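Local coordinates for protein beta-glucanase (Podospora anserina, PDB 4LE4) that probably hydrolyses beta-glucans as a member of glycoside hydrolase family 131, and has been captured in complex with cellotriose, at residues N10-S15 against V27-Y32; Q116-E121 against F224-V229. One frame throughout, in Å; residues are numbered along the deposited sequence.

How the contacts relate
The two contacts follow one another along the chain: contact 1 is complete by residue 32, well before contact 2 begins at residue 116. Their centres lie about 16 Å apart, contact 2 almost at the centre of the molecule and contact 1 about 16 Å out from it. Strands 30-34 and 115-120 belong to the same antiparallel sheet, while 222-233, the other partner in contact 2, runs in the opposing sheet. Contact 1 therefore packs a loop against a strand of one sheet, and contact 2 joins the two sheets across the core. They meet directly where Y30 OH packs at 3.5 Å from V229 CG1, so contact 1's strand packs directly against strand 222-233, the strand that carries W226 of contact 2.

Contact 1 (N10-S15 against V27-Y32); sequences NDMTSS and VGPYQY
The methyl end of M12 carries this contact, resting on the ring of P29 and reaching the edge of Y30. M12 CE lies 3.6 Å from P29 CG and 3.9 Å from P29 CD, so the thioether ends against the pyrrolidine carbons farthest from the proline carbonyl. The same methyl meets Y30 near the plane of its ring, with CE 4.3 Å from CD2, and does not sit over a face. M12 gets there because its CG points away from the carbonyl carbon (chi1 -74°) and the chain beyond is extended; methionine suits the place because this long, unbranched chain carries a methyl to P29 and Y30 from a distant backbone, bridging early and late parts of one connection. Here the loop that follows strand 2-6 in this concanavalin-like beta-sandwich packs onto the start of strand 30-34. P29 offers a rigid apolar surface just before the strand, while its carbonyl accepts a bond from W5 NE1. Y30 is buried, and its hydroxyl is satisfied by G7 O; W5 also meets its ring edge-to-face. On the loop side, R59 NH2 binds M12 O, tying down the backbone from which the methionine extends.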
ATOM      1  N   ASN A  10      12.807  -7.677  -4.613  1.00 13.58           N
ATOM      2  CA  ASN A  10      13.927  -8.605  -4.451  1.00 15.15           C
ATOM      3  C   ASN A  10      14.973  -8.655  -5.555  1.00 16.88           C
ATOM      4  O   ASN A  10      16.120  -9.018  -5.276  1.00 17.76           O
ATOM      5  CB  ASN A  10      13.425 -10.019  -4.146  1.00 13.96           C
ATOM      6  CG  ASN A  10      12.871 -10.147  -2.751  1.00 13.80           C
ATOM      7  OD1 ASN A  10      13.252  -9.404  -1.832  1.00 14.70           O
ATOM      8  ND2 ASN A  10      12.000 -11.117  -2.564  1.00 14.62           N
ATOM      9  N   ASP A  11      14.600  -8.284  -6.775  1.00 15.69           N
ATOM     10  CA  ASP A  11      15.557  -8.261  -7.876  1.00 19.31           C
ATOM     11  C   ASP A  11      16.112  -6.856  -8.134  1.00 17.44           C
ATOM     12  O   ASP A  11      16.810  -6.632  -9.121  1.00 16.58           O
ATOM     13  CB  ASP A  11      14.923  -8.821  -9.152  1.00 21.28           C
ATOM     14  CG  ASP A  11      14.836 -10.342  -9.142  1.00 29.06           C
ATOM     15  OD1 ASP A  11      15.246 -10.970  -8.143  1.00 33.31           O
ATOM     16  OD2 ASP A  11      14.356 -10.932 -10.147  1.00 34.85           O
ATOM     17  N   MET A  12      15.807  -5.905  -7.256  1.00 16.31           N
ATOM     18  CA  MET A  12      16.328  -4.551  -7.406  1.00 16.68           C
ATOM     19  C   MET A  12      17.431  -4.311  -6.411  1.00 16.40           C
ATOM     20  O   MET A  12      17.374  -4.784  -5.276  1.00 17.39           O
ATOM     21  CB  MET A  12      15.275  -3.488  -7.125  1.00 16.08           C
ATOM     22  CG  MET A  12      14.262  -3.349  -8.209  1.00 18.57           C
ATOM     23  SD  MET A  12      13.188  -1.961  -7.782  1.00 21.13           S
ATOM     24  CE  MET A  12      11.736  -2.511  -8.612  1.00 21.50           C
ATOM     25  N   THR A  13      18.427  -3.550  -6.832  1.00 15.44           N
ATOM     26  CA  THR A  13      19.506  -3.211  -5.938  1.00 15.67           C
ATOM     27  C   THR A  13      19.151  -1.968  -5.134  1.00 13.74           C
ATOM     28  O   THR A  13      19.426  -1.899  -3.940  1.00 14.59           O
ATOM     29  CB  THR A  13      20.777  -3.003  -6.745  1.00 15.33           C
ATOM     30  OG1 THR A  13      21.135  -4.272  -7.310  1.00 16.09           O
ATOM     31  CG2 THR A  13      21.920  -2.461  -5.873  1.00 16.63           C
ATOM     32  N   SER A  14      18.485  -1.023  -5.785  1.00 13.19           N
ATOM     33  CA  SER A  14      18.115   0.243  -5.152  1.00 13.10           C
ATOM     34  C   SER A  14      16.876   0.789  -5.885  1.00 12.49           C
ATOM     35  O   SER A  14      16.492   0.263  -6.912  1.00 11.50           O
ATOM     36  CB  SER A  14      19.265   1.245  -5.276  1.00 13.69           C
ATOM     37  OG  SER A  14      19.296   1.845  -6.565  1.00 16.09           O
ATOM     38  N   SER A  15      16.270   1.850  -5.365  1.00 13.16           N
ATOM     39  CA  SER A  15      15.081   2.412  -6.003  1.00 12.05           C
ATOM     40  C   SER A  15      15.353   3.035  -7.369  1.00 12.48           C
ATOM     41  O   SER A  15      14.411   3.337  -8.117  1.00 12.90           O
ATOM     42  CB  SER A  15      14.428   3.444  -5.077  1.00 12.05           C
ATOM     43  OG  SER A  15      15.317   4.515  -4.825  1.00 12.86           O
ATOM     44  N   VAL A  27       9.319  -2.287 -18.485  1.00 22.56           N
ATOM     45  CA  VAL A  27      10.046  -3.384 -17.867  1.00 23.48           C
ATOM     46  C   VAL A  27      10.044  -3.328 -16.342  1.00 21.65           C
ATOM     47  O   VAL A  27       9.805  -2.284 -15.738  1.00 22.67           O
ATOM     48  CB  VAL A  27      11.529  -3.394 -18.300  1.00 23.48           C
ATOM     49  CG1 VAL A  27      11.650  -3.626 -19.812  1.00 25.61           C
ATOM     50  CG2 VAL A  27      12.179  -2.086 -17.888  1.00 25.63           C
ATOM     51  N   GLY A  28      10.352  -4.462 -15.732  1.00 21.05           N
ATOM     52  CA  GLY A  28      10.415  -4.524 -14.285  1.00 19.37           C
ATOM     53  C   GLY A  28       9.055  -4.791 -13.666  1.00 16.16           C
ATOM     54  O   GLY A  28       8.067  -4.932 -14.376  1.00 16.79           O
ATOM     55  N   PRO A  29       8.976  -4.840 -12.336  1.00 15.83           N
ATOM     56  CA  PRO A  29       7.721  -5.108 -11.621  1.00 15.21           C
ATOM     57  C   PRO A  29       6.777  -3.950 -11.330  1.00 14.45           C
ATOM     58  O   PRO A  29       5.626  -4.182 -10.915  1.00 11.60           O
ATOM     59  CB  PRO A  29       8.212  -5.721 -10.330  1.00 15.20           C
ATOM     60  CG  PRO A  29       9.425  -4.854 -10.038  1.00 16.18           C
ATOM     61  CD  PRO A  29      10.115  -4.787 -11.403  1.00 16.48           C
ATOM     62  N   TYR A  30       7.253  -2.719 -11.519  1.00 11.66           N
ATOM     63  CA  TYR A  30       6.445  -1.546 -11.189  1.00 10.97           C
ATOM     64  C   TYR A  30       6.438  -0.424 -12.196  1.00 10.84           C
ATOM     65  O   TYR A  30       7.484  -0.040 -12.716  1.00 12.29           O
ATOM     66  CB  TYR A  30       6.942  -0.911  -9.881  1.00 11.39           C
ATOM     67  CG  TYR A  30       6.564  -1.609  -8.583  1.00 11.00           C
ATOM     68  CD1 TYR A  30       5.250  -1.580  -8.103  1.00  8.84           C
ATOM     69  CD2 TYR A  30       7.534  -2.244  -7.809  1.00  9.24           C
ATOM     70  CE1 TYR A  30       4.924  -2.160  -6.872  1.00  8.68           C
ATOM     71  CE2 TYR A  30       7.224  -2.840  -6.582  1.00  9.40           C
ATOM     72  CZ  TYR A  30       5.912  -2.786  -6.119  1.00  9.58           C
ATOM     73  OH  TYR A  30       5.607  -3.317  -4.896  1.00  7.40           O
ATOM     74  N   GLN A  31       5.260   0.146 -12.433  1.00  8.70           N
ATOM     75  CA  GLN A  31       5.170   1.307 -13.286  1.00  9.81           C
ATOM     76  C   GLN A  31       5.487   2.484 -12.335  1.00 11.77           C
ATOM     77  O   GLN A  31       4.904   2.603 -11.230  1.00 11.78           O
ATOM     78  CB  GLN A  31       3.754   1.487 -13.840  1.00 10.59           C
ATOM     79  CG  GLN A  31       3.152   0.238 -14.432  1.00 12.89           C
ATOM     80  CD  GLN A  31       1.884   0.545 -15.208  1.00 14.64           C
ATOM     81  OE1 GLN A  31       1.121   1.440 -14.838  1.00 13.66           O
ATOM     82  NE2 GLN A  31       1.645  -0.213 -16.290  1.00 15.73           N
ATOM     83  N   TYR A  32       6.378   3.361 -12.764  1.00  9.97           N
ATOM     84  CA  TYR A  32       6.755   4.501 -11.950  1.00 11.36           C
ATOM     85  C   TYR A  32       6.506   5.797 -12.720  1.00 12.35           C
ATOM     86  O   TYR A  32       7.276   6.168 -13.614  1.00 12.45           O
ATOM     87  CB  TYR A  32       8.226   4.354 -11.542  1.00 13.07           C
ATOM     88  CG  TYR A  32       8.694   5.490 -10.661  1.00 13.08           C
ATOM     89  CD1 TYR A  32       8.079   5.736  -9.441  1.00 13.92           C
ATOM     90  CD2 TYR A  32       9.697   6.349 -11.087  1.00 13.57           C
ATOM     91  CE1 TYR A  32       8.451   6.843  -8.647  1.00 14.92           C
ATOM     92  CE2 TYR A  32      10.083   7.454 -10.297  1.00 12.99           C
ATOM     93  CZ  TYR A  32       9.450   7.686  -9.093  1.00 13.58           C
ATOM     94  OH  TYR A  32       9.789   8.780  -8.330  1.00 13.52           O
TER

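Contact 2 (Q116-E121 against F224-V229); sequences QIAFFE and FYWSGV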
ATOM      1  N   GLN A 116      -5.025   8.271   1.634  1.00  9.01           N
ATOM      2  CA  GLN A 116      -5.626   7.107   0.965  1.00  9.67           C
ATOM      3  C   GLN A 116      -4.384   6.271   0.629  1.00  8.06           C
ATOM      4  O   GLN A 116      -3.472   6.751  -0.018  1.00  8.25           O
ATOM      5  CB  GLN A 116      -6.397   7.568  -0.268  1.00 10.61           C
ATOM      6  CG  GLN A 116      -7.702   8.292   0.188  1.00 14.00           C
ATOM      7  CD  GLN A 116      -8.332   9.156  -0.881  1.00 13.37           C
ATOM      8  OE1 GLN A 116      -7.992   9.055  -2.054  1.00 15.17           O
ATOM      9  NE2 GLN A 116      -9.271  10.013  -0.476  1.00 13.10           N
ATOM     10  N   ILE A 117      -4.399   5.017   1.061  1.00  8.29           N
ATOM     11  CA  ILE A 117      -3.242   4.131   0.974  1.00  7.29           C
ATOM     12  C   ILE A 117      -3.529   2.788   0.320  1.00  6.82           C
ATOM     13  O   ILE A 117      -4.529   2.156   0.650  1.00  9.07           O
ATOM     14  CB  ILE A 117      -2.761   3.873   2.423  1.00  6.80           C
ATOM     15  CG1 ILE A 117      -2.504   5.237   3.120  1.00  7.56           C
ATOM     16  CG2 ILE A 117      -1.510   3.009   2.430  1.00  7.56           C
ATOM     17  CD1 ILE A 117      -2.463   5.191   4.648  1.00 10.96           C
ATOM     18  N   ALA A 118      -2.643   2.323  -0.563  1.00  6.75           N
ATOM     19  CA  ALA A 118      -2.848   0.991  -1.191  1.00  6.62           C
ATOM     20  C   ALA A 118      -4.270   0.883  -1.786  1.00  6.46           C
ATOM     21  O   ALA A 118      -4.996  -0.112  -1.606  1.00  9.34           O
ATOM     22  CB  ALA A 118      -2.643  -0.079  -0.157  1.00  5.37           C
ATOM     23  N   PHE A 119      -4.637   1.901  -2.534  1.00  8.78           N
ATOM     24  CA  PHE A 119      -5.980   1.988  -3.104  1.00  9.24           C
ATOM     25  C   PHE A 119      -6.092   1.631  -4.556  1.00  8.25           C
ATOM     26  O   PHE A 119      -5.127   1.781  -5.319  1.00  7.28           O
ATOM     27  CB  PHE A 119      -6.513   3.433  -2.925  1.00  9.68           C
ATOM     28  CG  PHE A 119      -5.668   4.510  -3.631  1.00 10.59           C
ATOM     29  CD1 PHE A 119      -4.614   5.154  -2.959  1.00 10.53           C
ATOM     30  CD2 PHE A 119      -5.953   4.888  -4.939  1.00  9.11           C
ATOM     31  CE1 PHE A 119      -3.868   6.168  -3.600  1.00 11.96           C
ATOM     32  CE2 PHE A 119      -5.220   5.896  -5.595  1.00 11.48           C
ATOM     33  CZ  PHE A 119      -4.173   6.537  -4.925  1.00 10.60           C
ATOM     34  N   PHE A 120      -7.282   1.151  -4.958  1.00  7.53           N
ATOM     35  CA  PHE A 120      -7.524   0.900  -6.374  1.00  8.09           C
ATOM     36  C   PHE A 120      -7.983   2.229  -6.969  1.00  8.20           C
ATOM     37  O   PHE A 120      -8.448   3.106  -6.245  1.00  9.82           O
ATOM     38  CB  PHE A 120      -8.600  -0.196  -6.566  1.00  8.45           C
ATOM     39  CG  PHE A 120      -8.108  -1.566  -6.199  1.00  7.47           C
ATOM     40  CD1 PHE A 120      -7.500  -2.373  -7.162  1.00 10.58           C
ATOM     41  CD2 PHE A 120      -8.164  -2.015  -4.885  1.00  8.60           C
ATOM     42  CE1 PHE A 120      -6.947  -3.598  -6.828  1.00 10.43           C
ATOM     43  CE2 PHE A 120      -7.608  -3.251  -4.534  1.00 10.71           C
ATOM     44  CZ  PHE A 120      -6.987  -4.048  -5.533  1.00 10.96           C
ATOM     45  N   GLU A 121      -7.845   2.390  -8.281  1.00  8.31           N
ATOM     46  CA  GLU A 121      -8.230   3.639  -8.942  1.00 12.10           C
ATOM     47  C   GLU A 121      -9.693   4.077  -8.726  1.00 11.69           C
ATOM     48  O   GLU A 121      -9.996   5.260  -8.753  1.00 12.56           O
ATOM     49  CB  GLU A 121      -7.922   3.541 -10.433  1.00 14.62           C
ATOM     50  CG  GLU A 121      -7.249   4.779 -10.985  1.00 21.87           C
ATOM     51  CD  GLU A 121      -6.358   4.503 -12.189  1.00 24.74           C
ATOM     52  OE1 GLU A 121      -5.208   4.004 -12.021  1.00 24.56           O
ATOM     53  OE2 GLU A 121      -6.820   4.794 -13.318  1.00 29.42           O
ATOM     54  N   PHE A 224       6.468   6.676   4.843  1.00 10.94           N
ATOM     55  CA  PHE A 224       5.670   5.453   5.007  1.00 11.80           C
ATOM     56  C   PHE A 224       6.582   4.291   4.625  1.00  9.24           C
ATOM     57  O   PHE A 224       7.242   4.348   3.609  1.00 12.61           O
ATOM     58  CB  PHE A 224       4.459   5.500   4.076  1.00 11.12           C
ATOM     59  CG  PHE A 224       3.595   6.730   4.264  1.00 11.53           C
ATOM     60  CD1 PHE A 224       3.975   7.950   3.730  1.00 11.84           C
ATOM     61  CD2 PHE A 224       2.408   6.652   4.993  1.00 13.74           C
ATOM     62  CE1 PHE A 224       3.186   9.101   3.912  1.00 14.48           C
ATOM     63  CE2 PHE A 224       1.608   7.788   5.185  1.00 13.64           C
ATOM     64  CZ  PHE A 224       1.989   9.002   4.653  1.00 14.17           C
ATOM     65  N   TYR A 225       6.591   3.239   5.425  1.00  8.67           N
ATOM     66  CA  TYR A 225       7.474   2.092   5.206  1.00  8.43           C
ATOM     67  C   TYR A 225       6.662   0.924   4.717  1.00  9.62           C
ATOM     68  O   TYR A 225       5.609   0.642   5.261  1.00  8.05           O
ATOM     69  CB  TYR A 225       8.175   1.758   6.512  1.00  9.81           C
ATOM     70  CG  TYR A 225       9.016   2.934   6.941  1.00 10.70           C
ATOM     71  CD1 TYR A 225      10.350   3.029   6.557  1.00 13.28           C
ATOM     72  CD2 TYR A 225       8.452   3.998   7.656  1.00 11.83           C
ATOM     73  CE1 TYR A 225      11.121   4.162   6.868  1.00 14.91           C
ATOM     74  CE2 TYR A 225       9.200   5.130   7.975  1.00 11.75           C
ATOM     75  CZ  TYR A 225      10.546   5.209   7.578  1.00 14.88           C
ATOM     76  OH  TYR A 225      11.332   6.306   7.901  1.00 13.10           O
ATOM     77  N   TRP A 226       7.161   0.259   3.686  1.00  7.65           N
ATOM     78  CA  TRP A 226       6.417  -0.842   3.057  1.00  6.88           C
ATOM     79  C   TRP A 226       7.288  -2.056   2.804  1.00  8.35           C
ATOM     80  O   TRP A 226       8.468  -1.899   2.479  1.00  8.98           O
ATOM     81  CB  TRP A 226       5.949  -0.412   1.660  1.00  8.12           C
ATOM     82  CG  TRP A 226       5.035   0.754   1.601  1.00 10.45           C
ATOM     83  CD1 TRP A 226       5.340   2.079   1.866  1.00  5.88           C
ATOM     84  CD2 TRP A 226       3.662   0.716   1.258  1.00  9.13           C
ATOM     85  NE1 TRP A 226       4.225   2.853   1.708  1.00 10.31           N
ATOM     86  CE2 TRP A 226       3.176   2.049   1.330  1.00 11.03           C
ATOM     87  CE3 TRP A 226       2.781  -0.314   0.896  1.00  9.26           C
ATOM     88  CZ2 TRP A 226       1.842   2.382   1.048  1.00 10.27           C
ATOM     89  CZ3 TRP A 226       1.444   0.023   0.618  1.00 10.91           C
ATOM     90  CH2 TRP A 226       0.997   1.356   0.697  1.00 10.85           C
ATOM     91  N   SER A 227       6.704  -3.254   2.906  1.00  9.55           N
ATOM     92  CA  SER A 227       7.437  -4.473   2.542  1.00  8.67           C
ATOM     93  C   SER A 227       6.408  -5.561   2.254  1.00  8.95           C
ATOM     94  O   SER A 227       5.213  -5.352   2.463  1.00  6.02           O
ATOM     95  CB  SER A 227       8.415  -4.923   3.642  1.00  5.48           C
ATOM     96  OG  SER A 227       7.791  -5.267   4.854  1.00  8.19           O
ATOM     97  N   GLY A 228       6.865  -6.688   1.713  1.00  7.16           N
ATOM     98  CA  GLY A 228       5.952  -7.785   1.470  1.00  8.79           C
ATOM     99  C   GLY A 228       4.781  -7.496   0.555  1.00  8.57           C
ATOM    100  O   GLY A 228       3.713  -8.037   0.755  1.00  9.00           O
ATOM    101  N   VAL A 229       4.984  -6.683  -0.456  1.00  8.74           N
ATOM    102  CA  VAL A 229       3.916  -6.376  -1.396  1.00  9.64           C
ATOM    103  C   VAL A 229       3.908  -7.428  -2.519  1.00  9.63           C
ATOM    104  O   VAL A 229       4.889  -7.559  -3.221  1.00 10.46           O
ATOM    105  CB  VAL A 229       4.158  -5.013  -2.048  1.00  7.93           C
ATOM    106  CG1 VAL A 229       3.010  -4.701  -3.047  1.00  9.63           C
ATOM    107  CG2 VAL A 229       4.264  -3.903  -0.938  1.00  6.69           C
TER
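W226 points the far end of its indole across the core at I117 and A118, and the two neighbours meet that end in different ways. I117 CG2 comes in at a slant to the ring, 3.5 Å from W226 CH2 and 3.7 Å from CZ2, so a single methyl branch does the touching. That branch stands anti to the I117 backbone N, which turns it to the six-membered ring. A118 meets the ring rim instead. Its N lies in the indole plane, 4.0 Å from W226 CH2, and its CB is also 4.0 Å from CH2, with CZ3 slightly farther away. The tryptophan places its benzene half there by turning CG away from its carbonyl carbon (chi1 -61°).

Residue type fits each place. The wide, flat indole can span a gap in which the backbones stay apart, as the 9.9 Å between I117 CA and F224 CA indicates. Branched I117 supplies a methyl to lean on the ring. The chain turns a corner at A118 (phi 51°), and the single methyl of this residue fits beside the indole rim, where a longer side chain would meet the ring. The buried carbonyl O of A118 is bonded by Y167 OH and W205 NE1, which help hold this corner. W226 also packs on L101 of its own sheet and on V209 of the facing one. With an alanine here instead of W226, I117 CG2 and A118 CB are likely to lose their apolar partner, and a gap would probably open between the sheets. Largely apolar packing between strand 115-120 of one antiparallel sheet and strand 222-233 of the other, at the very centre of the chain, is typical of the hydrophobic core of a beta-jelly-roll sandwich, the fold of the concanavalin-like glycoside hydrolases.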